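Local coordinates for protein PAN2-PAN3 deadenylation complex catalytic subunit pan2 (Neurospora crassa, PDB 4CZX) that forms the N-terminal WD40 domain of Pan2, the catalytic subunit of a deadenylase complex that probably shortens the poly(A) tails of mRNA, at residues P29-N37 with H292-A303; P74-D82 with D113-T124. One frame throughout, in Å; residues are numbered along the deposited sequence.

Contact 1 (P29-N37 with H292-A303)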
loop_
_atom_site.group_PDB
_atom_site.type_symbol
_atom_site.label_atom_id
_atom_site.label_comp_id
_atom_site.label_asym_id
_atom_site.label_seq_id
_atom_site.Cartn_x
_atom_site.Cartn_y
_atom_site.Cartn_z
ATOM N N PRO A 29 -18.038 18.367 -9.951
ATOM C CA PRO A 29 -17.527 18.900 -11.223
ATOM C C PRO A 29 -16.299 19.773 -11.037
ATOM O O PRO A 29 -15.840 19.976 -9.910
ATOM C CB PRO A 29 -18.702 19.734 -11.745
ATOM C CG PRO A 29 -19.353 20.228 -10.490
ATOM C CD PRO A 29 -19.280 19.041 -9.537
ATOM N N ALA A 30 -15.775 20.291 -12.145
ATOM C CA ALA A 30 -14.627 21.188 -12.095
ATOM C C ALA A 30 -14.873 22.370 -11.148
ATOM O O ALA A 30 -16.009 22.833 -10.988
ATOM C CB ALA A 30 -14.287 21.685 -13.504
ATOM N N SER A 31 -13.803 22.825 -10.506
ATOM C CA SER A 31 -13.854 23.920 -9.545
ATOM C C SER A 31 -13.468 25.233 -10.206
ATOM O O SER A 31 -13.821 26.321 -9.721
ATOM C CB SER A 31 -12.916 23.636 -8.367
ATOM O OG SER A 31 -11.574 23.505 -8.835
ATOM N N THR A 32 -12.717 25.136 -11.302
ATOM C CA THR A 32 -12.291 26.324 -12.044
ATOM C C THR A 32 -11.666 25.877 -13.370
ATOM O O THR A 32 -11.200 24.732 -13.491
ATOM C CB THR A 32 -11.284 27.176 -11.220
ATOM O OG1 THR A 32 -10.974 28.390 -11.914
ATOM C CG2 THR A 32 -9.982 26.395 -10.964
ATOM N N ILE A 33 -11.697 26.745 -14.375
ATOM C CA ILE A 33 -10.936 26.517 -15.605
ATOM C C ILE A 33 -10.248 27.807 -16.029
ATOM O O ILE A 33 -10.733 28.905 -15.733
ATOM C CB ILE A 33 -11.830 26.000 -16.770
ATOM C CG1 ILE A 33 -12.716 27.123 -17.326
ATOM C CG2 ILE A 33 -12.697 24.791 -16.325
ATOM C CD1 ILE A 33 -13.653 26.664 -18.428
ATOM N N ALA A 34 -9.117 27.679 -16.719
ATOM C CA ALA A 34 -8.415 28.848 -17.265
ATOM C C ALA A 34 -7.504 28.472 -18.421
ATOM O O ALA A 34 -6.738 27.508 -18.345
ATOM C CB ALA A 34 -7.595 29.547 -16.176
ATOM N N PHE A 35 -7.588 29.250 -19.493
ATOM C CA PHE A 35 -6.625 29.173 -20.579
ATOM C C PHE A 35 -5.245 29.616 -20.125
ATOM O O PHE A 35 -5.104 30.676 -19.524
ATOM C CB PHE A 35 -7.081 30.045 -21.748
ATOM C CG PHE A 35 -8.144 29.418 -22.593
ATOM C CD1 PHE A 35 -7.820 28.423 -23.504
ATOM C CD2 PHE A 35 -9.464 29.836 -22.494
ATOM C CE1 PHE A 35 -8.793 27.846 -24.294
ATOM C CE2 PHE A 35 -10.445 29.269 -23.282
ATOM C CZ PHE A 35 -10.112 28.270 -24.183
ATOM N N ASP A 36 -4.229 28.808 -20.422
ATOM C CA ASP A 36 -2.841 29.216 -20.248
ATOM C C ASP A 36 -2.525 30.370 -21.205
ATOM O O ASP A 36 -3.208 30.561 -22.217
ATOM C CB ASP A 36 -1.894 28.029 -20.541
ATOM C CG ASP A 36 -0.566 28.130 -19.820
ATOM O OD1 ASP A 36 0.017 29.234 -19.744
ATOM O OD2 ASP A 36 -0.094 27.079 -19.334
ATOM N N ASN A 37 -1.470 31.122 -20.935
ATOM C CA ASN A 37 -1.046 32.074 -21.960
ATOM C C ASN A 37 0.100 31.543 -22.834
ATOM O O ASN A 37 0.687 32.291 -23.608
ATOM C CB ASN A 37 -0.677 33.432 -21.341
ATOM C CG ASN A 37 0.313 33.326 -20.202
ATOM O OD1 ASN A 37 1.076 32.367 -20.105
ATOM N ND2 ASN A 37 0.308 34.329 -19.327
ATOM N N HIS A 292 -18.431 27.304 -15.139
ATOM C CA HIS A 292 -17.223 28.103 -15.366
ATOM C C HIS A 292 -17.043 28.427 -16.832
ATOM O O HIS A 292 -17.517 27.702 -17.708
ATOM C CB HIS A 292 -15.960 27.382 -14.844
ATOM C CG HIS A 292 -16.113 26.827 -13.468
ATOM N ND1 HIS A 292 -16.096 27.617 -12.339
ATOM C CD2 HIS A 292 -16.288 25.554 -13.040
ATOM C CE1 HIS A 292 -16.296 26.857 -11.274
ATOM N NE2 HIS A 292 -16.402 25.599 -11.670
ATOM N N PHE A 293 -16.329 29.519 -17.077
ATOM C CA PHE A 293 -16.129 30.059 -18.415
ATOM C C PHE A 293 -14.772 30.758 -18.515
ATOM O O PHE A 293 -14.336 31.415 -17.568
ATOM C CB PHE A 293 -17.263 31.043 -18.766
ATOM C CG PHE A 293 -17.064 31.750 -20.067
ATOM C CD1 PHE A 293 -17.143 31.053 -21.263
ATOM C CD2 PHE A 293 -16.796 33.112 -20.100
ATOM C CE1 PHE A 293 -16.967 31.699 -22.471
ATOM C CE2 PHE A 293 -16.614 33.770 -21.313
ATOM C CZ PHE A 293 -16.691 33.058 -22.494
ATOM N N ASP A 294 -14.095 30.612 -19.650
ATOM C CA ASP A 294 -12.940 31.459 -19.934
ATOM C C ASP A 294 -12.788 31.663 -21.437
ATOM O O ASP A 294 -13.364 30.920 -22.241
ATOM C CB ASP A 294 -11.645 30.851 -19.337
ATOM C CG ASP A 294 -10.520 31.869 -19.205
ATOM O OD1 ASP A 294 -10.812 33.093 -19.187
ATOM O OD2 ASP A 294 -9.339 31.448 -19.135
ATOM N N VAL A 295 -12.010 32.678 -21.802
ATOM C CA VAL A 295 -11.668 32.957 -23.196
ATOM C C VAL A 295 -10.143 32.953 -23.340
ATOM O O VAL A 295 -9.433 33.354 -22.422
ATOM C CB VAL A 295 -12.243 34.314 -23.671
ATOM C CG1 VAL A 295 -11.635 35.472 -22.874
ATOM C CG2 VAL A 295 -12.005 34.512 -25.163
ATOM N N SER A 296 -9.643 32.464 -24.468
ATOM C CA SER A 296 -8.191 32.409 -24.707
ATOM C C SER A 296 -7.596 33.791 -24.979
ATOM O O SER A 296 -8.328 34.739 -25.267
ATOM C CB SER A 296 -7.884 31.480 -25.877
ATOM O OG SER A 296 -8.285 32.054 -27.115
ATOM N N ARG A 297 -6.266 33.897 -24.928
ATOM C CA ARG A 297 -5.591 35.187 -25.130
ATOM C C ARG A 297 -5.871 35.799 -26.497
ATOM O O ARG A 297 -5.898 37.025 -26.640
ATOM C CB ARG A 297 -4.075 35.038 -24.951
ATOM C CG ARG A 297 -3.622 34.677 -23.537
ATOM C CD ARG A 297 -4.072 35.711 -22.513
ATOM N NE ARG A 297 -3.634 35.385 -21.153
ATOM C CZ ARG A 297 -4.144 34.401 -20.409
ATOM N NH1 ARG A 297 -5.102 33.617 -20.893
ATOM N NH2 ARG A 297 -3.683 34.189 -19.179
ATOM N N THR A 298 -6.068 34.953 -27.505
ATOM C CA THR A 298 -6.357 35.436 -28.853
ATOM C C THR A 298 -7.827 35.799 -29.035
ATOM O O THR A 298 -8.194 36.462 -30.008
ATOM C CB THR A 298 -6.002 34.391 -29.910
ATOM O OG1 THR A 298 -6.762 33.200 -29.660
ATOM C CG2 THR A 298 -4.508 34.073 -29.873
ATOM N N GLY A 299 -8.668 35.335 -28.114
ATOM C CA GLY A 299 -10.103 35.543 -28.208
ATOM C C GLY A 299 -10.798 34.460 -29.014
ATOM O O GLY A 299 -12.029 34.409 -29.068
ATOM N N GLU A 300 -10.007 33.575 -29.620
ATOM C CA GLU A 300 -10.536 32.607 -30.576
ATOM C C GLU A 300 -11.132 31.359 -29.914
ATOM O O GLU A 300 -12.017 30.718 -30.483
ATOM C CB GLU A 300 -9.442 32.211 -31.568
ATOM C CG GLU A 300 -8.980 33.384 -32.428
ATOM C CD GLU A 300 -7.869 33.018 -33.393
ATOM O OE1 GLU A 300 -7.557 31.815 -33.523
ATOM O OE2 GLU A 300 -7.308 33.941 -34.027
ATOM N N GLY A 301 -10.652 31.024 -28.722
ATOM C CA GLY A 301 -11.195 29.895 -27.981
ATOM C C GLY A 301 -12.082 30.297 -26.817
ATOM O O GLY A 301 -11.700 31.139 -26.002
ATOM N N LYS A 302 -13.274 29.695 -26.744
ATOM C CA LYS A 302 -14.180 29.872 -25.613
ATOM C C LYS A 302 -14.385 28.542 -24.901
ATOM O O LYS A 302 -14.767 27.555 -25.529
ATOM C CB LYS A 302 -15.544 30.417 -26.056
ATOM C CG LYS A 302 -15.582 31.907 -26.391
ATOM C CD LYS A 302 -14.943 32.222 -27.741
ATOM C CE LYS A 302 -15.228 33.660 -28.153
ATOM N NZ LYS A 302 -14.655 34.003 -29.496
ATOM N N ALA A 303 -14.147 28.517 -23.597
ATOM C CA ALA A 303 -14.286 27.274 -22.831
ATOM C C ALA A 303 -15.377 27.395 -21.786
ATOM O O ALA A 303 -15.487 28.423 -21.128
ATOM C CB ALA A 303 -12.969 26.903 -22.171
HETATM O O HOH W 1 -6.924 32.542 -18.612
HETATM O O HOH W 2 -4.877 31.595 -24.179
#

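Contact 2 (P74-D82 with D113-T124)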
loop_
_atom_site.group_PDB
_atom_site.type_symbol
_atom_site.label_atom_id
_atom_site.label_comp_id
_atom_site.label_asym_id
_atom_site.label_seq_id
_atom_site.Cartn_x
_atom_site.Cartn_y
_atom_site.Cartn_z
ATOM N N PRO A 74 -11.120 22.315 -2.999
ATOM C CA PRO A 74 -11.092 22.651 -4.424
ATOM C C PRO A 74 -9.850 23.411 -4.866
ATOM O O PRO A 74 -9.259 24.157 -4.091
ATOM C CB PRO A 74 -12.336 23.542 -4.612
ATOM C CG PRO A 74 -12.697 24.002 -3.246
ATOM C CD PRO A 74 -12.296 22.887 -2.317
ATOM N N LEU A 75 -9.476 23.205 -6.118
ATOM C CA LEU A 75 -8.480 24.047 -6.758
ATOM C C LEU A 75 -9.220 25.348 -7.053
ATOM O O LEU A 75 -10.202 25.335 -7.785
ATOM C CB LEU A 75 -7.929 23.391 -8.029
ATOM C CG LEU A 75 -6.497 23.763 -8.437
ATOM C CD1 LEU A 75 -6.037 22.940 -9.647
ATOM C CD2 LEU A 75 -6.398 25.253 -8.737
ATOM N N ARG A 76 -8.782 26.449 -6.452
ATOM C CA ARG A 76 -9.579 27.680 -6.486
ATOM C C ARG A 76 -9.326 28.550 -7.707
ATOM O O ARG A 76 -10.258 29.191 -8.219
ATOM C CB ARG A 76 -9.323 28.498 -5.220
ATOM C CG ARG A 76 -9.562 27.723 -3.928
ATOM C CD ARG A 76 -10.732 28.281 -3.218
ATOM N NE ARG A 76 -11.109 27.530 -2.033
ATOM C CZ ARG A 76 -12.366 27.183 -1.773
ATOM N NH1 ARG A 76 -13.322 27.512 -2.630
ATOM N NH2 ARG A 76 -12.656 26.491 -0.677
ATOM N N GLN A 77 -8.075 28.596 -8.155
ATOM C CA GLN A 77 -7.682 29.501 -9.250
ATOM C C GLN A 77 -6.303 29.128 -9.809
ATOM O O GLN A 77 -5.460 28.578 -9.084
ATOM C CB GLN A 77 -7.667 30.958 -8.769
ATOM C CG GLN A 77 -7.551 32.030 -9.885
ATOM C CD GLN A 77 -7.204 33.411 -9.334
ATOM O OE1 GLN A 77 -7.506 33.722 -8.183
ATOM N NE2 GLN A 77 -6.514 34.221 -10.135
ATOM N N PHE A 78 -6.110 29.423 -11.095
ATOM C CA PHE A 78 -4.813 29.340 -11.773
ATOM C C PHE A 78 -4.266 30.741 -12.058
ATOM O O PHE A 78 -5.038 31.692 -12.256
ATOM C CB PHE A 78 -4.925 28.614 -13.115
ATOM C CG PHE A 78 -5.471 27.219 -13.038
ATOM C CD1 PHE A 78 -4.649 26.149 -12.703
ATOM C CD2 PHE A 78 -6.792 26.965 -13.387
ATOM C CE1 PHE A 78 -5.157 24.847 -12.664
ATOM C CE2 PHE A 78 -7.306 25.669 -13.349
ATOM C CZ PHE A 78 -6.483 24.608 -12.988
ATOM N N LEU A 79 -2.942 30.869 -12.083
ATOM C CA LEU A 79 -2.285 32.013 -12.732
ATOM C C LEU A 79 -1.098 31.490 -13.526
ATOM O O LEU A 79 -0.554 30.430 -13.201
ATOM C CB LEU A 79 -1.813 33.067 -11.730
ATOM C CG LEU A 79 -2.820 34.039 -11.103
ATOM C CD1 LEU A 79 -2.075 34.961 -10.154
ATOM C CD2 LEU A 79 -3.569 34.841 -12.164
ATOM N N PHE A 80 -0.701 32.236 -14.553
ATOM C CA PHE A 80 0.315 31.776 -15.488
ATOM C C PHE A 80 1.464 32.752 -15.658
ATOM O O PHE A 80 1.246 33.957 -15.868
ATOM C CB PHE A 80 -0.326 31.507 -16.852
ATOM C CG PHE A 80 -1.487 30.578 -16.778
ATOM C CD1 PHE A 80 -1.283 29.208 -16.696
ATOM C CD2 PHE A 80 -2.788 31.071 -16.738
ATOM C CE1 PHE A 80 -2.358 28.333 -16.588
ATOM C CE2 PHE A 80 -3.866 30.208 -16.642
ATOM C CZ PHE A 80 -3.653 28.836 -16.570
ATOM N N VAL A 81 2.687 32.220 -15.579
ATOM C CA VAL A 81 3.905 32.980 -15.868
ATOM C C VAL A 81 4.820 32.153 -16.765
ATOM O O VAL A 81 4.526 30.994 -17.059
ATOM C CB VAL A 81 4.655 33.384 -14.583
ATOM C CG1 VAL A 81 3.713 34.164 -13.643
ATOM C CG2 VAL A 81 5.202 32.167 -13.878
ATOM N N ASP A 82 5.916 32.748 -17.223
ATOM C CA ASP A 82 6.810 32.043 -18.135
ATOM C C ASP A 82 7.325 30.717 -17.564
ATOM O O ASP A 82 7.321 29.704 -18.260
ATOM C CB ASP A 82 7.986 32.946 -18.522
ATOM C CG ASP A 82 7.565 34.076 -19.442
ATOM O OD1 ASP A 82 6.485 33.965 -20.065
ATOM O OD2 ASP A 82 8.305 35.077 -19.545
ATOM N N ASP A 113 -8.272 30.242 4.513
ATOM C CA ASP A 113 -9.294 30.007 3.505
ATOM C C ASP A 113 -9.088 30.952 2.322
ATOM O O ASP A 113 -9.917 31.832 2.060
ATOM C CB ASP A 113 -10.697 30.172 4.100
ATOM C CG ASP A 113 -11.787 29.652 3.175
ATOM O OD1 ASP A 113 -11.452 29.023 2.149
ATOM O OD2 ASP A 113 -12.980 29.864 3.466
ATOM N N LEU A 114 -7.964 30.770 1.624
ATOM C CA LEU A 114 -7.648 31.556 0.428
ATOM C C LEU A 114 -8.644 31.280 -0.682
ATOM O O LEU A 114 -9.069 30.142 -0.848
ATOM C CB LEU A 114 -6.240 31.227 -0.079
ATOM C CG LEU A 114 -5.072 31.447 0.880
ATOM C CD1 LEU A 114 -3.789 31.030 0.179
ATOM C CD2 LEU A 114 -5.003 32.901 1.294
ATOM N N ARG A 115 -8.994 32.308 -1.455
ATOM C CA ARG A 115 -9.976 32.164 -2.531
ATOM C C ARG A 115 -9.530 32.770 -3.853
ATOM O O ARG A 115 -10.089 32.458 -4.915
ATOM C CB ARG A 115 -11.305 32.819 -2.127
ATOM C CG ARG A 115 -11.995 32.169 -0.922
ATOM C CD ARG A 115 -12.383 30.723 -1.200
ATOM N NE ARG A 115 -13.042 30.147 -0.018
ATOM C CZ ARG A 115 -14.350 30.228 0.231
ATOM N NH1 ARG A 115 -15.166 30.846 -0.620
ATOM N NH2 ARG A 115 -14.852 29.686 1.342
ATOM N N ALA A 116 -8.536 33.655 -3.791
ATOM C CA ALA A 116 -8.213 34.478 -4.931
ATOM C C ALA A 116 -6.776 34.948 -4.914
ATOM O O ALA A 116 -6.178 35.171 -3.862
ATOM C CB ALA A 116 -9.151 35.707 -4.986
ATOM N N MET A 117 -6.242 35.143 -6.101
ATOM C CA MET A 117 -4.970 35.830 -6.208
ATOM C C MET A 117 -4.822 36.570 -7.511
ATOM O O MET A 117 -5.524 36.292 -8.494
ATOM C CB MET A 117 -3.843 34.846 -6.056
ATOM C CG MET A 117 -3.882 33.861 -7.092
ATOM S SD MET A 117 -2.456 32.866 -6.750
ATOM C CE MET A 117 -2.873 31.714 -7.920
ATOM N N SER A 118 -3.890 37.510 -7.515
ATOM C CA SER A 118 -3.656 38.350 -8.681
ATOM C C SER A 118 -2.211 38.798 -8.723
ATOM O O SER A 118 -1.497 38.728 -7.724
ATOM C CB SER A 118 -4.572 39.581 -8.656
ATOM O OG SER A 118 -4.138 40.506 -7.670
ATOM N N PHE A 119 -1.785 39.285 -9.875
ATOM C CA PHE A 119 -0.517 39.979 -9.948
ATOM C C PHE A 119 -0.677 41.354 -9.308
ATOM O O PHE A 119 -1.783 41.741 -8.908
ATOM C CB PHE A 119 -0.039 40.057 -11.398
ATOM C CG PHE A 119 0.197 38.701 -12.005
ATOM C CD1 PHE A 119 1.253 37.917 -11.567
ATOM C CD2 PHE A 119 -0.651 38.197 -12.980
ATOM C CE1 PHE A 119 1.473 36.653 -12.097
ATOM C CE2 PHE A 119 -0.443 36.934 -13.511
ATOM C CZ PHE A 119 0.630 36.163 -13.075
ATOM N N THR A 120 0.431 42.071 -9.177
ATOM C CA THR A 120 0.428 43.359 -8.503
ATOM C C THR A 120 1.115 44.379 -9.408
ATOM O O THR A 120 0.901 44.369 -10.617
ATOM C CB THR A 120 1.130 43.285 -7.122
ATOM O OG1 THR A 120 2.533 43.032 -7.296
ATOM C CG2 THR A 120 0.507 42.171 -6.261
ATOM N N SER A 121 1.949 45.234 -8.834
ATOM C CA SER A 121 2.594 46.285 -9.614
ATOM C C SER A 121 3.908 45.811 -10.232
ATOM O O SER A 121 4.624 46.603 -10.853
ATOM C CB SER A 121 2.853 47.519 -8.745
ATOM O OG SER A 121 3.842 47.248 -7.766
ATOM N N LYS A 122 4.208 44.523 -10.090
ATOM C CA LYS A 122 5.549 44.037 -10.424
ATOM C C LYS A 122 5.551 42.989 -11.527
ATOM O O LYS A 122 6.370 42.067 -11.528
ATOM C CB LYS A 122 6.226 43.492 -9.167
ATOM C CG LYS A 122 6.327 44.538 -8.068
ATOM C CD LYS A 122 7.041 44.028 -6.838
ATOM C CE LYS A 122 6.902 45.045 -5.717
ATOM N NZ LYS A 122 7.439 44.531 -4.432
ATOM N N GLY A 123 4.649 43.154 -12.485
ATOM C CA GLY A 123 4.562 42.243 -13.606
ATOM C C GLY A 123 4.202 40.858 -13.122
ATOM O O GLY A 123 3.192 40.669 -12.457
ATOM N N THR A 124 5.030 39.874 -13.437
ATOM C CA THR A 124 4.708 38.519 -13.001
ATOM C C THR A 124 5.602 38.063 -11.851
ATOM O O THR A 124 5.602 36.891 -11.493
ATOM C CB THR A 124 4.822 37.523 -14.166
ATOM O OG1 THR A 124 6.084 37.697 -14.824
ATOM C CG2 THR A 124 3.689 37.743 -15.168
#

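Contact 1 (P29-N37 with H292-A303)
Phe35 lays one ring face on Ser296: CB of Ser296 sits over its centre, 3.8 Å from the Phe35 ring centroid, a CH-pi contact. CE2 of Phe35 packs 3.6 Å from CB of Ala303, which also receives CD1 of Ile33 at 3.8 Å. N of Phe35 donates to OD2 of Asp294 at 2.8 Å (157°), on the anti lone pair, a position reached because CG of Asp294 stands anti to its own backbone N (chi1 -162°). O of Phe35 accepts from NH1 of Arg297 at 3.2 Å, the donor lying above the carbonyl plane. A water joins that same O, Asp294 OD2 and Arg297 NH1. At the other end NE2 of His292 donates to O of Ala30 at 2.9 Å, while CA of Thr32 lies over the imidazole face.

In the second shell, Arg250 forms a salt bridge with OD1 of Asp294, and Phe322 meets the Phe35 ring edge-to-face. Strands 32-35 and 292-295 run nearly parallel (6°) as outermost strands of two different sheets; Leu42 of strand 41-45 touches Phe35 and Ala303, and Phe78 and Phe80 of strand 77-80 pack on Thr32 and Ala34.

Contact 2 (P74-D82 with D113-T124)
Gln77 bridges to the backbone of Met117 with both ends of its amide. CB points toward strand 114-119, and the chain leaves it with CG anti to the backbone N (chi1 -168°) and stays extended, which carries CD across the gap between strands to 3.4 Å from O of Met117. From there OE1 accepts from N of Met117 at 2.8 Å (162°), and NE2 donates to O of Met117, also at 2.8 Å, with that oxygen in the Gln77 amide plane. The paired bonds fix the rotation of the amide and occupy both backbone polar atoms of Met117 on this edge of its sheet.

On one flank of Gln77 the contact is charged. The guanidinium of Arg76 lies flat on that of Arg115, centres 4.2 Å apart and planes at 17°, while CG of Pro74 covers its opposite face. Asp113 takes Arg115 side-on, NE to OD1 and NH2 to OD2, and probably offsets the closeness of the two positive groups; Ser90 accepts from NE of Arg76 and also bonds OD1 of Asp113.

The other flank is apolar. CD1 of Leu79 reaches CG of Met117 at 3.7 Å and lies over one face of the Phe119 ring in a CH-pi contact; the opposite face meets CG2 of Thr124. CG1 of Val81 touches CE1 of Phe119, also at 3.7 Å. Arg115 and Ala116 face one residue of strand 126-131, a classic beta bulge. The two strands open successive four-stranded antiparallel sheets, as blades of a beta-propeller do, in the predicted repeats WD 2 and WD 3.

Overall arrangement
Contacts 1 and 2 lie about 15 Å apart, centre to centre, and are two blade-to-blade junctions of one all-beta propeller. Along the chain contact 2 is nested inside the loop closed by contact 1: segments 29-37, 74-82 and 113-124 come in order, and 292-303 comes late. Residues 32-35 and 77-80 each begin an antiparallel sheet of four strands, and the two meet directly: OG of Ser31 probably bonds O of Leu75, 2.5 Å away, and Phe80 packs on Phe35 and Asp36. Contact 2 continues the ring from one predicted WD repeat to the next, whereas contact 1 sets a sheet of strand 10-16 and strands from 290-315 against the first predicted repeat, closing the circle.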